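Pyrrolidone-carboxylate peptidase (Pyrococcus furiosus, PDB 1X10) removes pyroglutamyl (5-oxoproline) groups from the N-termini of peptides, working as a thiol peptidase in a homotetramer. Local coordinates at residues A[12-17]-A[175-180]; A[23-28]-A[187-192]; A[47-52]-A[146-151]. The protein carries 3 engineered substitutions. One frame throughout, in Å; residues are numbered along the deposited sequence.

How the contacts relate
The segments run along the chain in the order 12-17, 23-28, 47-52, 146-151, 175-180, 187-192, so contacts 1 and 2 interleave and contact 3 joins two segments lying between the halves of both. Contacts 1 and 2 tie the same two regions, the loop and helix that follow strand 2-8 and the C-terminal part with helices 175-178 and 189-206; their centres are 20 Å apart. Contact 3, on helices 47-59 and 141-156, has its centre 21 Å from that of contact 2 and 27 Å from that of contact 1. Contacts 1 and 2 thus join early chain to C-terminal part, at the surface and partly buried, while contact 3 is a buried helix packing across the chain's centre from contact 2.

Contact 1 (A[12-17]-A[175-180]); sequences GGEKIN and IDKIGK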
ATOM      1  N   GLY A  12      10.073  15.185  12.347  1.00 19.52           N
ATOM      2  CA  GLY A  12       9.854  15.061  10.916  1.00 20.99           C
ATOM      3  C   GLY A  12       8.863  16.024  10.292  1.00 22.46           C
ATOM      4  O   GLY A  12       8.256  15.708   9.269  1.00 22.97           O
ATOM      5  N   GLY A  13       8.693  17.198  10.891  1.00 23.05           N
ATOM      6  CA  GLY A  13       7.767  18.169  10.339  1.00 24.26           C
ATOM      7  C   GLY A  13       6.363  18.100  10.911  1.00 24.74           C
ATOM      8  O   GLY A  13       5.566  19.022  10.723  1.00 25.67           O
ATOM      9  N   GLU A  14       6.045  17.009  11.602  1.00 24.49           N
ATOM     10  CA  GLU A  14       4.721  16.866  12.197  1.00 24.59           C
ATOM     11  C   GLU A  14       4.530  17.901  13.293  1.00 24.00           C
ATOM     12  O   GLU A  14       5.470  18.231  14.012  1.00 23.73           O
ATOM     13  CB  GLU A  14       4.543  15.469  12.798  1.00 24.53           C
ATOM     14  CG  GLU A  14       4.386  14.354  11.782  1.00 25.49           C
ATOM     15  CD  GLU A  14       3.234  14.595  10.822  1.00 26.06           C
ATOM     16  OE1 GLU A  14       2.163  15.069  11.263  1.00 26.15           O
ATOM     17  OE2 GLU A  14       3.396  14.299   9.623  1.00 26.48           O
ATOM     18  N   LYS A  15       3.317  18.423  13.418  1.00 23.56           N
ATOM     19  CA  LYS A  15       3.045  19.402  14.459  1.00 23.20           C
ATOM     20  C   LYS A  15       2.835  18.698  15.789  1.00 21.65           C
ATOM     21  O   LYS A  15       3.064  19.279  16.848  1.00 21.36           O
ATOM     22  CB  LYS A  15       1.821  20.247  14.100  1.00 24.89           C
ATOM     23  CG  LYS A  15       2.163  21.444  13.222  1.00 27.98           C
ATOM     24  CD  LYS A  15       2.842  21.013  11.928  1.00 29.75           C
ATOM     25  CE  LYS A  15       3.883  22.031  11.474  1.00 31.31           C
ATOM     26  NZ  LYS A  15       5.043  22.088  12.418  1.00 32.04           N
ATOM     27  N   ILE A  16       2.414  17.439  15.734  1.00 19.75           N
ATOM     28  CA  ILE A  16       2.190  16.675  16.954  1.00 18.40           C
ATOM     29  C   ILE A  16       2.687  15.238  16.860  1.00 17.02           C
ATOM     30  O   ILE A  16       2.969  14.718  15.780  1.00 16.20           O
ATOM     31  CB  ILE A  16       0.692  16.599  17.322  1.00 19.40           C
ATOM     32  CG1 ILE A  16      -0.031  15.678  16.338  1.00 19.73           C
ATOM     33  CG2 ILE A  16       0.070  17.994  17.308  1.00 20.23           C
ATOM     34  CD1 ILE A  16      -1.463  15.364  16.721  1.00 21.27           C
ATOM     35  N   ASN A  17       2.793  14.616  18.027  1.00 15.42           N
ATOM     36  CA  ASN A  17       3.188  13.226  18.154  1.00 13.60           C
ATOM     37  C   ASN A  17       2.201  12.719  19.196  1.00 12.47           C
ATOM     38  O   ASN A  17       2.267  13.101  20.362  1.00 12.40           O
ATOM     39  CB  ASN A  17       4.619  13.094  18.681  1.00 12.82           C
ATOM     40  CG  ASN A  17       5.102  11.657  18.664  1.00 12.36           C
ATOM     41  OD1 ASN A  17       4.345  10.743  18.975  1.00 11.68           O
ATOM     42  ND2 ASN A  17       6.364  11.453  18.300  1.00 10.58           N
ATOM     43  N   ILE A 175      -5.102  14.947   7.806  1.00 21.14           N
ATOM     44  CA  ILE A 175      -5.674  16.071   7.072  1.00 23.17           C
ATOM     45  C   ILE A 175      -4.774  16.740   6.027  1.00 24.91           C
ATOM     46  O   ILE A 175      -5.131  16.784   4.850  1.00 24.71           O
ATOM     47  CB  ILE A 175      -6.208  17.148   8.040  1.00 23.51           C
ATOM     48  CG1 ILE A 175      -7.157  16.512   9.060  1.00 23.34           C
ATOM     49  CG2 ILE A 175      -6.945  18.233   7.258  1.00 22.98           C
ATOM     50  CD1 ILE A 175      -8.255  15.653   8.442  1.00 23.59           C
ATOM     51  N   ASP A 176      -3.615  17.255   6.432  1.00 26.85           N
ATOM     52  CA  ASP A 176      -2.741  17.919   5.462  1.00 28.96           C
ATOM     53  C   ASP A 176      -1.971  16.979   4.534  1.00 29.35           C
ATOM     54  O   ASP A 176      -1.231  17.433   3.665  1.00 29.51           O
ATOM     55  CB  ASP A 176      -1.764  18.861   6.174  1.00 30.66           C
ATOM     56  CG  ASP A 176      -0.861  18.141   7.147  1.00 32.30           C
ATOM     57  OD1 ASP A 176      -0.215  17.150   6.741  1.00 33.91           O
ATOM     58  OD2 ASP A 176      -0.790  18.574   8.316  1.00 33.80           O
ATOM     59  N   LYS A 177      -2.150  15.673   4.712  1.00 29.94           N
ATOM     60  CA  LYS A 177      -1.473  14.691   3.867  1.00 30.76           C
ATOM     61  C   LYS A 177      -2.303  14.461   2.606  1.00 31.55           C
ATOM     62  O   LYS A 177      -1.772  14.171   1.534  1.00 31.51           O
ATOM     63  CB  LYS A 177      -1.341  13.352   4.593  1.00 30.70           C
ATOM     64  CG  LYS A 177      -0.774  13.426   5.993  1.00 31.05           C
ATOM     65  CD  LYS A 177       0.711  13.650   5.979  1.00 31.21           C
ATOM     66  CE  LYS A 177       1.261  13.656   7.393  1.00 31.26           C
ATOM     67  NZ  LYS A 177       2.737  13.806   7.361  1.00 32.19           N
ATOM     68  N   ILE A 178      -3.615  14.579   2.761  1.00 32.62           N
ATOM     69  CA  ILE A 178      -4.559  14.364   1.670  1.00 33.84           C
ATOM     70  C   ILE A 178      -4.221  15.130   0.389  1.00 34.97           C
ATOM     71  O   ILE A 178      -4.192  14.548  -0.696  1.00 35.21           O
ATOM     72  CB  ILE A 178      -5.989  14.706   2.137  1.00 33.32           C
ATOM     73  CG1 ILE A 178      -6.380  13.757   3.277  1.00 33.20           C
ATOM     74  CG2 ILE A 178      -6.969  14.591   0.981  1.00 33.35           C
ATOM     75  CD1 ILE A 178      -7.693  14.094   3.951  1.00 32.93           C
ATOM     76  N   GLY A 179      -3.961  16.427   0.510  1.00 36.18           N
ATOM     77  CA  GLY A 179      -3.626  17.207  -0.669  1.00 37.92           C
ATOM     78  C   GLY A 179      -2.217  16.952  -1.173  1.00 38.90           C
ATOM     79  O   GLY A 179      -1.885  17.305  -2.306  1.00 39.23           O
ATOM     80  N   LYS A 180      -1.392  16.323  -0.340  1.00 39.77           N
ATOM     81  CA  LYS A 180      -0.002  16.049  -0.697  1.00 40.01           C
ATOM     82  C   LYS A 180       0.211  14.818  -1.574  1.00 39.76           C
ATOM     83  O   LYS A 180       1.304  14.619  -2.101  1.00 40.04           O
ATOM     84  CB  LYS A 180       0.851  15.931   0.567  1.00 40.47           C
ATOM     85  CG  LYS A 180       0.898  17.220   1.388  1.00 41.49           C
ATOM     86  CD  LYS A 180       1.385  18.387   0.542  1.00 42.33           C
ATOM     87  CE  LYS A 180       1.394  19.690   1.327  1.00 42.89           C
ATOM     88  NZ  LYS A 180       2.335  19.651   2.480  1.00 43.47           N
TER
HETATM   89  O   HOH W   1       0.204  16.344   9.544  1.00 23.86           O
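A surface salt bridge between E14 and K177 joins the loop between strand 2-8 and helix 18-26 to the short helix 175-178. The two side chains approach from opposite directions and meet through E14 OE2 and K177 NZ. The modelled separation of E14 OE2 and K177 NZ, 2.4 Å, is too short to be taken literally, but the pairing of charges is clear. K177 bends once, at chi2 (-76°), then runs straight through its last two torsions, which carries the ammonium across to the loop. A weak hydrogen bond between K177 NZ and Y169 OH gives the lysine a second partner. The other carboxylate oxygen works through water: one molecule lies 2.9 Å from E14 OE1 and 2.7 Å from D176 OD2, placed to donate to either; with further acceptors around it, which bonds its protons make is not fixed. Were E14 replaced by an alanine, the K177 ammonium would probably lose its carboxylate mate and the water its link across to D176. On the same short helix, I175 and I178 pack against I129 and A131 of the second subunit. With E14 OE2 and D176 OD1 only 5.4 Å apart, the lysine charge and the shared water probably ease the repulsion between two neighbouring acids.

Contact 2 (A[23-28]-A[187-192]); sequences AKDLDG and MSYEMA. Engineered in segment 187-192: S188 (natural residue Cys), A192 (natural residue Glu).
With its CG anti to the backbone N (chi1 174°), Y189 carries its ring from the first turn of helix 189-206 across to D25, whose CG lies beside the backbone N on helix 18-26. The result is one hydrogen bond between two helices of the alpha/beta fold of pyroglutamyl peptidases: Y189 OH donates to D25 OD1 over 2.6 Å. That oxygen sits at the ring edge, near the ring plane, with Y189 CE2 3.4 Å from D25 OD1. The carboxylate itself is turned 74° from the ring, and the hydroxyl reaches OD1 from above the carboxylate plane, 43° out of it. R21, one turn before D25, makes a cation-pi contact with Y189, while I170 packs against the same side chain. D25 and L26 also touch L193, extending the join along helix 189-206. Before the tyrosine stands S188, engineered from the cysteine that forms an interchain disulfide in the natural protein; A192, one turn further on, is likewise engineered, from glutamate. As modelled, the serine is the N-cap of helix 189-206, its OG accepting from M191 N at 3.0 Å.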
ATOM      1  N   ALA A  23       1.850   9.743  26.970  1.00 13.33           N
ATOM      2  CA  ALA A  23       2.731   9.778  28.132  1.00 13.87           C
ATOM      3  C   ALA A  23       2.184  10.727  29.198  1.00 13.87           C
ATOM      4  O   ALA A  23       2.121  10.383  30.377  1.00 13.83           O
ATOM      5  CB  ALA A  23       4.132  10.210  27.714  1.00 13.57           C
ATOM      6  N   LYS A  24       1.792  11.926  28.777  1.00 14.79           N
ATOM      7  CA  LYS A  24       1.257  12.909  29.711  1.00 15.88           C
ATOM      8  C   LYS A  24      -0.076  12.483  30.322  1.00 15.68           C
ATOM      9  O   LYS A  24      -0.333  12.746  31.495  1.00 15.89           O
ATOM     10  CB  LYS A  24       1.105  14.263  29.022  1.00 16.87           C
ATOM     11  CG  LYS A  24       2.429  14.910  28.659  1.00 19.07           C
ATOM     12  CD  LYS A  24       2.218  16.290  28.055  1.00 21.24           C
ATOM     13  CE  LYS A  24       3.544  16.962  27.742  1.00 22.54           C
ATOM     14  NZ  LYS A  24       3.341  18.294  27.092  1.00 24.46           N
ATOM     15  N   ASP A  25      -0.916  11.826  29.529  1.00 15.34           N
ATOM     16  CA  ASP A  25      -2.216  11.363  30.007  1.00 15.26           C
ATOM     17  C   ASP A  25      -2.082  10.220  31.006  1.00 15.86           C
ATOM     18  O   ASP A  25      -2.886  10.097  31.936  1.00 15.90           O
ATOM     19  CB  ASP A  25      -3.087  10.901  28.832  1.00 15.25           C
ATOM     20  CG  ASP A  25      -3.793  12.058  28.132  1.00 14.87           C
ATOM     21  OD1 ASP A  25      -4.405  11.833  27.071  1.00 14.69           O
ATOM     22  OD2 ASP A  25      -3.741  13.189  28.645  1.00 14.29           O
ATOM     23  N   LEU A  26      -1.067   9.383  30.819  1.00 15.69           N
ATOM     24  CA  LEU A  26      -0.870   8.246  31.704  1.00 15.91           C
ATOM     25  C   LEU A  26      -0.029   8.571  32.937  1.00 16.42           C
ATOM     26  O   LEU A  26      -0.022   7.822  33.909  1.00 16.65           O
ATOM     27  CB  LEU A  26      -0.246   7.084  30.930  1.00 15.54           C
ATOM     28  CG  LEU A  26      -1.125   6.483  29.829  1.00 15.28           C
ATOM     29  CD1 LEU A  26      -0.357   5.393  29.084  1.00 15.35           C
ATOM     30  CD2 LEU A  26      -2.395   5.905  30.449  1.00 14.79           C
ATOM     31  N   ASP A  27       0.668   9.699  32.913  1.00 17.01           N
ATOM     32  CA  ASP A  27       1.501  10.070  34.052  1.00 18.33           C
ATOM     33  C   ASP A  27       0.688  10.250  35.330  1.00 18.77           C
ATOM     34  O   ASP A  27      -0.325  10.950  35.333  1.00 18.87           O
ATOM     35  CB  ASP A  27       2.251  11.368  33.770  1.00 18.07           C
ATOM     36  CG  ASP A  27       3.301  11.676  34.830  1.00 18.78           C
ATOM     37  OD1 ASP A  27       3.540  12.872  35.108  1.00 19.03           O
ATOM     38  OD2 ASP A  27       3.902  10.727  35.378  1.00 18.03           O
ATOM     39  N   GLY A  28       1.137   9.615  36.408  1.00 19.33           N
ATOM     40  CA  GLY A  28       0.453   9.740  37.683  1.00 20.84           C
ATOM     41  C   GLY A  28      -0.753   8.854  37.930  1.00 21.83           C
ATOM     42  O   GLY A  28      -1.279   8.849  39.043  1.00 21.90           O
ATOM     43  N   MET A 187      -5.516   5.782  13.387  1.00 11.80           N
ATOM     44  CA  MET A 187      -6.228   5.109  14.470  1.00 11.50           C
ATOM     45  C   MET A 187      -6.511   6.176  15.521  1.00 11.39           C
ATOM     46  O   MET A 187      -5.639   6.983  15.841  1.00 11.27           O
ATOM     47  CB  MET A 187      -5.368   3.984  15.061  1.00 11.47           C
ATOM     48  CG  MET A 187      -6.039   3.223  16.211  1.00 11.34           C
ATOM     49  SD  MET A 187      -5.105   1.760  16.739  1.00 12.90           S
ATOM     50  CE  MET A 187      -5.654   0.557  15.516  1.00 11.24           C
ATOM     51  N   SER A 188      -7.729   6.186  16.055  1.00 11.60           N
ATOM     52  CA  SER A 188      -8.109   7.202  17.034  1.00 12.11           C
ATOM     53  C   SER A 188      -7.142   7.317  18.206  1.00 12.58           C
ATOM     54  O   SER A 188      -6.524   6.333  18.620  1.00 12.53           O
ATOM     55  CB  SER A 188      -9.512   6.923  17.576  1.00 12.87           C
ATOM     56  OG  SER A 188      -9.485   5.844  18.497  1.00 14.32           O
ATOM     57  N   TYR A 189      -7.020   8.525  18.747  1.00 12.42           N
ATOM     58  CA  TYR A 189      -6.151   8.745  19.890  1.00 12.74           C
ATOM     59  C   TYR A 189      -6.647   7.900  21.063  1.00 13.00           C
ATOM     60  O   TYR A 189      -5.854   7.303  21.798  1.00 12.31           O
ATOM     61  CB  TYR A 189      -6.159  10.216  20.306  1.00 12.64           C
ATOM     62  CG  TYR A 189      -5.378  10.435  21.575  1.00 13.26           C
ATOM     63  CD1 TYR A 189      -3.985  10.387  21.571  1.00 13.15           C
ATOM     64  CD2 TYR A 189      -6.031  10.579  22.801  1.00 13.43           C
ATOM     65  CE1 TYR A 189      -3.257  10.465  22.754  1.00 13.71           C
ATOM     66  CE2 TYR A 189      -5.311  10.658  23.994  1.00 13.78           C
ATOM     67  CZ  TYR A 189      -3.928  10.595  23.963  1.00 13.86           C
ATOM     68  OH  TYR A 189      -3.218  10.624  25.140  1.00 13.64           O
ATOM     69  N   GLU A 190      -7.966   7.853  21.230  1.00 13.30           N
ATOM     70  CA  GLU A 190      -8.573   7.091  22.315  1.00 14.06           C
ATOM     71  C   GLU A 190      -8.188   5.614  22.283  1.00 13.67           C
ATOM     72  O   GLU A 190      -7.904   5.015  23.323  1.00 12.93           O
ATOM     73  CB  GLU A 190     -10.102   7.235  22.282  1.00 15.48           C
ATOM     74  CG  GLU A 190     -10.598   8.633  22.650  1.00 17.89           C
ATOM     75  CD  GLU A 190     -10.401   9.649  21.534  1.00 18.91           C
ATOM     76  OE1 GLU A 190     -10.436  10.859  21.830  1.00 21.24           O
ATOM     77  OE2 GLU A 190     -10.225   9.243  20.368  1.00 17.99           O
ATOM     78  N   MET A 191      -8.168   5.022  21.091  1.00 13.51           N
ATOM     79  CA  MET A 191      -7.811   3.616  20.973  1.00 12.96           C
ATOM     80  C   MET A 191      -6.322   3.391  21.222  1.00 12.61           C
ATOM     81  O   MET A 191      -5.934   2.394  21.827  1.00 12.23           O
ATOM     82  CB  MET A 191      -8.187   3.066  19.595  1.00 13.46           C
ATOM     83  CG  MET A 191      -7.846   1.591  19.440  1.00 13.55           C
ATOM     84  SD  MET A 191      -8.519   0.829  17.971  1.00 15.03           S
ATOM     85  CE  MET A 191     -10.223   0.514  18.519  1.00 14.09           C
ATOM     86  N   ALA A 192      -5.490   4.316  20.751  1.00 12.49           N
ATOM     87  CA  ALA A 192      -4.048   4.205  20.948  1.00 12.19           C
ATOM     88  C   ALA A 192      -3.739   4.276  22.445  1.00 12.29           C
ATOM     89  O   ALA A 192      -2.932   3.501  22.969  1.00 11.68           O
ATOM     90  CB  ALA A 192      -3.325   5.336  20.206  1.00 12.84           C
TER

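Contact 3 (A[47-52]-A[146-151]); sequences KAKEVL and MYLSLH
L148 meets K49 and L52 in an apolar contact between helices 47-59 and 141-156. The aliphatic part of K49 crosses L148 at about a right angle: K49 CG presses on L148 CD1 at 3.5 Å, tighter than usual for two carbons, and K49 CD lies 3.8 Å from L148 CD2. Bends at chi3 (80°) and chi4 then turn the lysine's end away from the other helix. L52 reaches deeper, setting its CD1 3.6 Å from L148 CB and 4.1 Å from S149 N, so one methyl packs where the leucine side chain leaves its backbone. The segment axes come within 10.6 Å at a crossing angle of -36°, a separation filled by L148 from one side and K49 and L52 from the other. Further out, S149 OG hydrogen-bonds to S162 OG and H66 NE2, polar partners on neighbouring sheet strands that tether this helix. The S149 side chain lies about 11 Å from those of the active-site residues E79 and S142, the latter a changed residue near the start of the same helix. The inner face of helix 141-156 rests on the sheet, M146 against E79, A82 and F164 and L150 against A82 and S162, and helix 47-59 packs along its flank.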
ATOM      1  N   LYS A  47      20.961  12.929  23.295  1.00 16.62           N
ATOM      2  CA  LYS A  47      20.125  13.580  24.290  1.00 17.27           C
ATOM      3  C   LYS A  47      19.044  12.624  24.795  1.00 17.60           C
ATOM      4  O   LYS A  47      18.772  12.564  25.997  1.00 17.06           O
ATOM      5  CB  LYS A  47      19.480  14.829  23.687  1.00 19.21           C
ATOM      6  CG  LYS A  47      18.750  15.705  24.689  1.00 21.12           C
ATOM      7  CD  LYS A  47      18.409  17.059  24.073  1.00 24.01           C
ATOM      8  CE  LYS A  47      19.673  17.799  23.626  1.00 24.85           C
ATOM      9  NZ  LYS A  47      19.386  19.138  23.028  1.00 25.93           N
ATOM     10  N   ALA A  48      18.437  11.876  23.876  1.00 16.48           N
ATOM     11  CA  ALA A  48      17.396  10.923  24.241  1.00 16.65           C
ATOM     12  C   ALA A  48      17.960   9.878  25.198  1.00 16.75           C
ATOM     13  O   ALA A  48      17.285   9.452  26.136  1.00 16.59           O
ATOM     14  CB  ALA A  48      16.840  10.249  22.994  1.00 15.76           C
ATOM     15  N   LYS A  49      19.199   9.461  24.959  1.00 16.99           N
ATOM     16  CA  LYS A  49      19.831   8.473  25.828  1.00 18.04           C
ATOM     17  C   LYS A  49      20.030   9.053  27.227  1.00 17.57           C
ATOM     18  O   LYS A  49      19.768   8.388  28.225  1.00 17.57           O
ATOM     19  CB  LYS A  49      21.186   8.041  25.259  1.00 19.12           C
ATOM     20  CG  LYS A  49      21.850   6.928  26.062  1.00 20.91           C
ATOM     21  CD  LYS A  49      23.081   6.381  25.364  1.00 22.77           C
ATOM     22  CE  LYS A  49      24.288   7.270  25.565  1.00 24.68           C
ATOM     23  NZ  LYS A  49      24.766   7.205  26.978  1.00 27.18           N
ATOM     24  N   GLU A  50      20.497  10.296  27.289  1.00 18.24           N
ATOM     25  CA  GLU A  50      20.727  10.970  28.565  1.00 18.61           C
ATOM     26  C   GLU A  50      19.446  11.003  29.382  1.00 17.81           C
ATOM     27  O   GLU A  50      19.425  10.594  30.544  1.00 18.14           O
ATOM     28  CB  GLU A  50      21.195  12.410  28.344  1.00 20.49           C
ATOM     29  CG  GLU A  50      22.535  12.556  27.662  1.00 23.68           C
ATOM     30  CD  GLU A  50      22.912  14.014  27.463  1.00 25.55           C
ATOM     31  OE1 GLU A  50      22.921  14.766  28.462  1.00 27.35           O
ATOM     32  OE2 GLU A  50      23.199  14.409  26.312  1.00 27.25           O
ATOM     33  N   VAL A  51      18.384  11.511  28.767  1.00 16.59           N
ATOM     34  CA  VAL A  51      17.090  11.613  29.428  1.00 16.20           C
ATOM     35  C   VAL A  51      16.588  10.235  29.849  1.00 15.89           C
ATOM     36  O   VAL A  51      16.126  10.057  30.976  1.00 15.80           O
ATOM     37  CB  VAL A  51      16.044  12.277  28.500  1.00 15.76           C
ATOM     38  CG1 VAL A  51      14.699  12.362  29.202  1.00 14.84           C
ATOM     39  CG2 VAL A  51      16.519  13.667  28.101  1.00 16.02           C
ATOM     40  N   LEU A  52      16.697   9.264  28.947  1.00 15.53           N
ATOM     41  CA  LEU A  52      16.247   7.904  29.225  1.00 15.84           C
ATOM     42  C   LEU A  52      16.971   7.343  30.452  1.00 16.16           C
ATOM     43  O   LEU A  52      16.342   6.857  31.388  1.00 15.22           O
ATOM     44  CB  LEU A  52      16.530   6.995  28.025  1.00 16.34           C
ATOM     45  CG  LEU A  52      15.703   5.722  27.803  1.00 17.35           C
ATOM     46  CD1 LEU A  52      16.591   4.668  27.153  1.00 16.75           C
ATOM     47  CD2 LEU A  52      15.137   5.196  29.093  1.00 17.87           C
ATOM     48  N   MET A 146      14.411   1.703  22.564  1.00 10.15           N
ATOM     49  CA  MET A 146      14.035   0.327  22.875  1.00 10.52           C
ATOM     50  C   MET A 146      15.271  -0.491  23.247  1.00 10.72           C
ATOM     51  O   MET A 146      15.259  -1.243  24.226  1.00 10.80           O
ATOM     52  CB  MET A 146      13.335  -0.325  21.678  1.00 10.35           C
ATOM     53  CG  MET A 146      12.832  -1.741  21.965  1.00  9.81           C
ATOM     54  SD  MET A 146      12.176  -2.568  20.495  1.00 10.13           S
ATOM     55  CE  MET A 146      11.751  -4.181  21.208  1.00  8.62           C
ATOM     56  N   TYR A 147      16.340  -0.337  22.468  1.00 11.00           N
ATOM     57  CA  TYR A 147      17.574  -1.070  22.715  1.00 11.09           C
ATOM     58  C   TYR A 147      18.233  -0.660  24.032  1.00 10.95           C
ATOM     59  O   TYR A 147      18.629  -1.512  24.828  1.00 10.61           O
ATOM     60  CB  TYR A 147      18.565  -0.860  21.556  1.00 11.39           C
ATOM     61  CG  TYR A 147      19.822  -1.691  21.701  1.00 12.39           C
ATOM     62  CD1 TYR A 147      19.879  -2.998  21.211  1.00 12.46           C
ATOM     63  CD2 TYR A 147      20.922  -1.204  22.411  1.00 12.08           C
ATOM     64  CE1 TYR A 147      20.990  -3.800  21.428  1.00 11.78           C
ATOM     65  CE2 TYR A 147      22.041  -2.005  22.641  1.00 12.21           C
ATOM     66  CZ  TYR A 147      22.068  -3.302  22.149  1.00 12.38           C
ATOM     67  OH  TYR A 147      23.153  -4.109  22.410  1.00 10.05           O
ATOM     68  N   LEU A 148      18.362   0.644  24.251  1.00 10.59           N
ATOM     69  CA  LEU A 148      18.983   1.153  25.468  1.00 11.16           C
ATOM     70  C   LEU A 148      18.222   0.702  26.712  1.00 11.06           C
ATOM     71  O   LEU A 148      18.824   0.380  27.736  1.00 10.96           O
ATOM     72  CB  LEU A 148      19.059   2.686  25.423  1.00 11.37           C
ATOM     73  CG  LEU A 148      20.096   3.243  24.440  1.00 12.16           C
ATOM     74  CD1 LEU A 148      19.875   4.745  24.216  1.00 12.49           C
ATOM     75  CD2 LEU A 148      21.491   2.977  24.993  1.00 12.43           C
ATOM     76  N   SER A 149      16.899   0.662  26.623  1.00 10.63           N
ATOM     77  CA  SER A 149      16.099   0.238  27.768  1.00 10.71           C
ATOM     78  C   SER A 149      16.358  -1.236  28.067  1.00 10.66           C
ATOM     79  O   SER A 149      16.582  -1.624  29.223  1.00 10.28           O
ATOM     80  CB  SER A 149      14.609   0.475  27.492  1.00 11.02           C
ATOM     81  OG  SER A 149      13.827   0.218  28.646  1.00 10.60           O
ATOM     82  N   LEU A 150      16.341  -2.063  27.027  1.00 11.08           N
ATOM     83  CA  LEU A 150      16.579  -3.491  27.204  1.00 11.65           C
ATOM     84  C   LEU A 150      18.013  -3.770  27.662  1.00 11.85           C
ATOM     85  O   LEU A 150      18.250  -4.698  28.438  1.00 12.36           O
ATOM     86  CB  LEU A 150      16.271  -4.244  25.905  1.00 11.12           C
ATOM     87  CG  LEU A 150      14.774  -4.402  25.634  1.00 11.46           C
ATOM     88  CD1 LEU A 150      14.538  -4.812  24.193  1.00 10.84           C
ATOM     89  CD2 LEU A 150      14.193  -5.422  26.604  1.00 11.49           C
ATOM     90  N   HIS A 151      18.959  -2.963  27.188  1.00 12.35           N
ATOM     91  CA  HIS A 151      20.363  -3.116  27.577  1.00 12.76           C
ATOM     92  C   HIS A 151      20.506  -2.743  29.053  1.00 13.43           C
ATOM     93  O   HIS A 151      21.279  -3.358  29.798  1.00 13.04           O
ATOM     94  CB  HIS A 151      21.250  -2.201  26.724  1.00 13.87           C
ATOM     95  CG  HIS A 151      22.715  -2.320  27.025  1.00 14.34           C
ATOM     96  ND1 HIS A 151      23.425  -3.482  26.818  1.00 14.67           N
ATOM     97  CD2 HIS A 151      23.602  -1.417  27.509  1.00 14.48           C
ATOM     98  CE1 HIS A 151      24.687  -3.291  27.159  1.00 14.85           C
ATOM     99  NE2 HIS A 151      24.821  -2.047  27.583  1.00 14.97           N
TER